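Local coordinates for protein glycerol dehydratase (Clostridium butyricum, PDB 1R9D) that dehydrates glycerol without vitamin B12, probably by glycyl radical chemistry as expected of a pyruvate formate-lyase-like enzyme, at residues Ile13-Leu16 against Lys17-Leu21; Ser75-Glu79 against Pro80-Gln84. All coordinates share one frame; numbering follows the deposited sequence.

Contact 1 of 2, residues Ile13-Leu16 against Lys17-Leu21; sequences INIL and KAQIL
Leu16 and Gln19 run side by side along one face of an alpha helix, their side chains pointing the same way. The Leu16 CD2 methyl is in van der Waals contact with the amide oxygen Gln19 OE1, 3.6 Å away. Both side chains leave the backbone with CG anti to the carbonyl carbon; for Gln19 (chi1 -57°) this lays the chain back toward the preceding turn and brings Gln19 CG 3.2 Å from Ile15 O. Beyond CG the extended Gln19 chain carries its amide alongside Leu16.

The polar part of the same pair runs through a water. It donates to Leu16 O at 3.1 Å and to Gln19 OE1 at 2.8 Å, tying a main-chain carbonyl to the amide oxygen one turn on.

Three sound i to i+4 backbone bonds join the turns. Lys17 N donates to Ile13 O at 2.9 Å and Ala18 N to Asn14 O at 3.1 Å, while Gln19 N to Ile15 O is longer, 3.3 Å, and more bent at 139°. Leu16 O is shared by two weak bonds, from Ile20 N and Gln19 N.

On helix 11-22, Ile13 and Leu16 pack against helix 304-317, Ile13 on Asp312 and Ile316, Leu16 on Cys313 and Ile316. Lys17 lies against Lys370 and Leu371, just beyond helix 357-369, and Gln19 NE2 bonds weakly to Asp68 O.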
loop_
_atom_site.group_PDB
_atom_site.type_symbol
_atom_site.label_atom_id
_atom_site.label_comp_id
_atom_site.label_asym_id
_atom_site.label_seq_id
_atom_site.Cartn_x
_atom_site.Cartn_y
_atom_site.Cartn_z
ATOM N N ILE A 13 35.175 22.418 -26.665
ATOM C CA ILE A 13 35.284 21.503 -25.533
ATOM C C ILE A 13 36.032 22.151 -24.372
ATOM O O ILE A 13 35.651 21.990 -23.213
ATOM C CB ILE A 13 35.986 20.195 -25.955
ATOM C CG1 ILE A 13 35.223 19.561 -27.121
ATOM C CG2 ILE A 13 36.062 19.231 -24.778
ATOM C CD1 ILE A 13 33.721 19.412 -26.875
ATOM N N ASN A 14 37.091 22.899 -24.672
ATOM C CA ASN A 14 37.840 23.559 -23.610
ATOM C C ASN A 14 36.966 24.585 -22.893
ATOM O O ASN A 14 37.054 24.746 -21.675
ATOM C CB ASN A 14 39.092 24.244 -24.167
ATOM C CG ASN A 14 40.057 23.262 -24.802
ATOM O OD1 ASN A 14 40.260 22.157 -24.294
ATOM N ND2 ASN A 14 40.668 23.661 -25.911
ATOM N N ILE A 15 36.123 25.278 -23.651
ATOM C CA ILE A 15 35.232 26.281 -23.077
ATOM C C ILE A 15 34.171 25.636 -22.184
ATOM O O ILE A 15 33.903 26.112 -21.081
ATOM C CB ILE A 15 34.530 27.098 -24.184
ATOM C CG1 ILE A 15 35.569 27.911 -24.960
ATOM C CG2 ILE A 15 33.482 28.025 -23.568
ATOM C CD1 ILE A 15 35.013 28.628 -26.166
ATOM N N LEU A 16 33.572 24.551 -22.665
ATOM C CA LEU A 16 32.542 23.855 -21.901
ATOM C C LEU A 16 33.142 23.227 -20.645
ATOM O O LEU A 16 32.529 23.256 -19.578
ATOM C CB LEU A 16 31.876 22.788 -22.771
ATOM C CG LEU A 16 31.102 23.332 -23.976
ATOM C CD1 LEU A 16 30.702 22.198 -24.891
ATOM C CD2 LEU A 16 29.876 24.097 -23.496
ATOM N N LYS A 17 34.347 22.672 -20.767
ATOM C CA LYS A 17 35.010 22.061 -19.616
ATOM C C LYS A 17 35.271 23.101 -18.530
ATOM O O LYS A 17 35.117 22.827 -17.339
ATOM C CB LYS A 17 36.340 21.422 -20.029
ATOM C CG LYS A 17 37.157 20.923 -18.840
ATOM C CD LYS A 17 38.509 20.362 -19.264
ATOM C CE LYS A 17 39.300 19.885 -18.050
ATOM N NZ LYS A 17 40.683 19.445 -18.402
ATOM N N ALA A 18 35.676 24.296 -18.949
ATOM C CA ALA A 18 35.958 25.375 -18.012
ATOM C C ALA A 18 34.707 25.764 -17.227
ATOM O O ALA A 18 34.792 26.180 -16.072
ATOM C CB ALA A 18 36.507 26.591 -18.765
ATOM N N GLN A 19 33.544 25.631 -17.858
ATOM C CA GLN A 19 32.290 25.969 -17.196
ATOM C C GLN A 19 32.077 25.048 -16.003
ATOM O O GLN A 19 31.592 25.470 -14.955
ATOM C CB GLN A 19 31.116 25.836 -18.169
ATOM C CG GLN A 19 31.254 26.678 -19.429
ATOM C CD GLN A 19 30.015 26.631 -20.303
ATOM O OE1 GLN A 19 29.265 25.652 -20.286
ATOM N NE2 GLN A 19 29.800 27.685 -21.086
ATOM N N ILE A 20 32.447 23.782 -16.166
ATOM C CA ILE A 20 32.302 22.811 -15.086
ATOM C C ILE A 20 33.243 23.129 -13.917
ATOM O O ILE A 20 32.807 23.271 -12.777
ATOM C CB ILE A 20 32.622 21.376 -15.573
ATOM C CG1 ILE A 20 31.702 20.982 -16.736
ATOM C CG2 ILE A 20 32.491 20.402 -14.413
ATOM C CD1 ILE A 20 30.239 20.835 -16.363
ATOM N N LEU A 21 34.536 23.246 -14.209
ATOM C CA LEU A 21 35.532 23.515 -13.176
ATOM C C LEU A 21 35.445 24.880 -12.501
ATOM O O LEU A 21 35.765 25.009 -11.321
ATOM C CB LEU A 21 36.937 23.312 -13.746
ATOM C CG LEU A 21 37.238 21.865 -14.154
ATOM C CD1 LEU A 21 38.627 21.774 -14.748
ATOM C CD2 LEU A 21 37.102 20.955 -12.940
HETATM O O HOH W 1 29.440 22.943 -19.698
#

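Contact 2 of 2, residues Ser75-Glu79 against Pro80-Gln84; sequences SLTKE and PRSSQ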
loop_
_atom_site.group_PDB
_atom_site.type_symbol
_atom_site.label_atom_id
_atom_site.label_comp_id
_atom_site.label_asym_id
_atom_site.label_seq_id
_atom_site.Cartn_x
_atom_site.Cartn_y
_atom_site.Cartn_z
ATOM N N SER A 75 20.016 21.069 -18.918
ATOM C CA SER A 75 20.688 21.334 -17.652
ATOM C C SER A 75 19.703 21.209 -16.504
ATOM O O SER A 75 18.611 21.784 -16.548
ATOM C CB SER A 75 21.294 22.743 -17.652
ATOM O OG SER A 75 22.287 22.873 -18.653
ATOM N N LEU A 76 20.104 20.474 -15.470
ATOM C CA LEU A 76 19.258 20.244 -14.307
ATOM C C LEU A 76 19.284 21.374 -13.286
ATOM O O LEU A 76 18.384 21.481 -12.453
ATOM C CB LEU A 76 19.661 18.937 -13.616
ATOM C CG LEU A 76 19.702 17.676 -14.484
ATOM C CD1 LEU A 76 19.868 16.459 -13.585
ATOM C CD2 LEU A 76 18.425 17.550 -15.297
ATOM N N THR A 77 20.325 22.200 -13.339
ATOM C CA THR A 77 20.464 23.323 -12.418
ATOM C C THR A 77 20.966 24.545 -13.180
ATOM O O THR A 77 21.629 24.412 -14.208
ATOM C CB THR A 77 21.461 23.002 -11.272
ATOM O OG1 THR A 77 22.710 22.556 -11.822
ATOM C CG2 THR A 77 20.895 21.925 -10.357
ATOM N N LYS A 78 20.635 25.730 -12.677
ATOM C CA LYS A 78 21.058 26.976 -13.305
ATOM C C LYS A 78 22.581 27.104 -13.245
ATOM O O LYS A 78 23.224 27.434 -14.245
ATOM C CB LYS A 78 20.382 28.159 -12.606
ATOM C CG LYS A 78 18.861 28.128 -12.721
ATOM C CD LYS A 78 18.190 29.215 -11.889
ATOM C CE LYS A 78 18.414 28.998 -10.396
ATOM N NZ LYS A 78 17.688 30.003 -9.561
ATOM N N GLU A 79 23.149 26.847 -12.071
ATOM C CA GLU A 79 24.602 26.894 -11.878
ATOM C C GLU A 79 25.128 25.514 -12.282
ATOM O O GLU A 79 24.522 24.497 -11.949
ATOM C CB GLU A 79 24.927 27.161 -10.403
ATOM C CG GLU A 79 26.419 27.146 -10.026
ATOM C CD GLU A 79 27.191 28.357 -10.536
ATOM O OE1 GLU A 79 26.557 29.390 -10.834
ATOM O OE2 GLU A 79 28.440 28.281 -10.621
ATOM N N PRO A 80 26.255 25.454 -13.011
ATOM C CA PRO A 80 26.751 24.129 -13.395
ATOM C C PRO A 80 27.212 23.313 -12.191
ATOM O O PRO A 80 27.457 23.857 -11.116
ATOM C CB PRO A 80 27.915 24.446 -14.336
ATOM C CG PRO A 80 27.583 25.828 -14.860
ATOM C CD PRO A 80 27.062 26.518 -13.630
ATOM N N ARG A 81 27.301 22.000 -12.371
ATOM C CA ARG A 81 27.778 21.121 -11.311
ATOM C C ARG A 81 27.089 21.340 -9.965
ATOM O O ARG A 81 27.737 21.285 -8.915
ATOM C CB ARG A 81 29.286 21.331 -11.150
ATOM C CG ARG A 81 30.052 20.126 -10.648
ATOM C CD ARG A 81 31.517 20.478 -10.467
ATOM N NE ARG A 81 32.320 19.314 -10.102
ATOM C CZ ARG A 81 33.585 19.383 -9.705
ATOM N NH1 ARG A 81 34.191 20.562 -9.624
ATOM N NH2 ARG A 81 34.246 18.276 -9.388
ATOM N N SER A 82 25.779 21.580 -9.989
ATOM C CA SER A 82 25.036 21.811 -8.755
ATOM C C SER A 82 23.983 20.738 -8.488
ATOM O O SER A 82 23.860 19.788 -9.255
ATOM C CB SER A 82 24.400 23.200 -8.787
ATOM O OG SER A 82 25.421 24.183 -8.876
ATOM N N SER A 83 23.230 20.891 -7.403
ATOM C CA SER A 83 22.231 19.891 -7.025
ATOM C C SER A 83 20.857 20.413 -6.605
ATOM O O SER A 83 20.745 21.421 -5.903
ATOM C CB SER A 83 22.800 19.030 -5.886
ATOM O OG SER A 83 21.829 18.150 -5.338
ATOM N N GLN A 84 19.812 19.713 -7.040
ATOM C CA GLN A 84 18.449 20.053 -6.656
ATOM C C GLN A 84 18.229 19.281 -5.356
ATOM O O GLN A 84 19.093 18.501 -4.937
ATOM C CB GLN A 84 17.429 19.579 -7.703
ATOM C CG GLN A 84 17.423 20.323 -9.040
ATOM C CD GLN A 84 16.891 21.749 -8.936
ATOM O OE1 GLN A 84 16.205 22.101 -7.980
ATOM N NE2 GLN A 84 17.197 22.569 -9.936
#
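The long connection between helix 47-61 and helix 92-97 folds back on itself here, without regular secondary structure, so that the carbonyl of Leu76 and the side chain of Thr77 meet Gln84 and Ser82; the end-to-end directions of Leu76-Glu79 and Pro80-Gln84 are 123° apart. Gln84 bridges the two arms: its NE2 donates to Leu76 O at 3.0 Å. That bond is nearly straight (164°) and lies in the carbonyl plane, close to the plane of the Gln84 amide as well. A bent chain, chi2 -70°, turns the amide back to the first arm, and its OE1 is taken by Arg31 N.

Thr77 fills the inside of the fold. The side chains of Thr77 and Gln84 slide past each other in opposite directions, with Thr77 CG2 3.8 Å from Gln84 NE2, while Thr77 OG1 sits 3.5 Å from Ser82 CB. The hydroxyl donates to Glu79 O at 2.7 Å, nearly along the C=O axis, which draws the turn together. Ser82 OG donates to Pro80 O at 3.0 Å, from above the carbonyl plane, and lies 3.3 Å from Glu79 CG. The Glu79 side chain runs at a slant to that of Pro80, its carboxylate carbon CD 3.6 Å from Pro80 CD, and OE2 accepts from Lys24 N.

Outside the bend, Leu76 packs on Ala272, Asn275 and Ile276 of helix 260-277. Backbone hydrogen bonds join Ser83 to Cys26 and Glu28, in the loop between helices 11-22 and 30-40.

In the fold
The two contacts follow each other along the chain, with centres 15 Å apart, and meet where the end of helix 11-22 rests on the bend of contact 2: Gln19 O lies 3.9 Å from Pro80 CB, and Ile20 O lies 3.8 Å from Arg81 CD, both plain packing. Arg67 spans the two, touching Gln19 of contact 1 while its guanidinium donates to Thr77 O and Lys78 O of contact 2. Contact 2 also touches the C-terminal region of the chain: Arg81 NH1 bonds to Gln767 OE1 on strand 765-767, four residues on from Gly763, the predicted site of a glycyl radical that this structure does not contain.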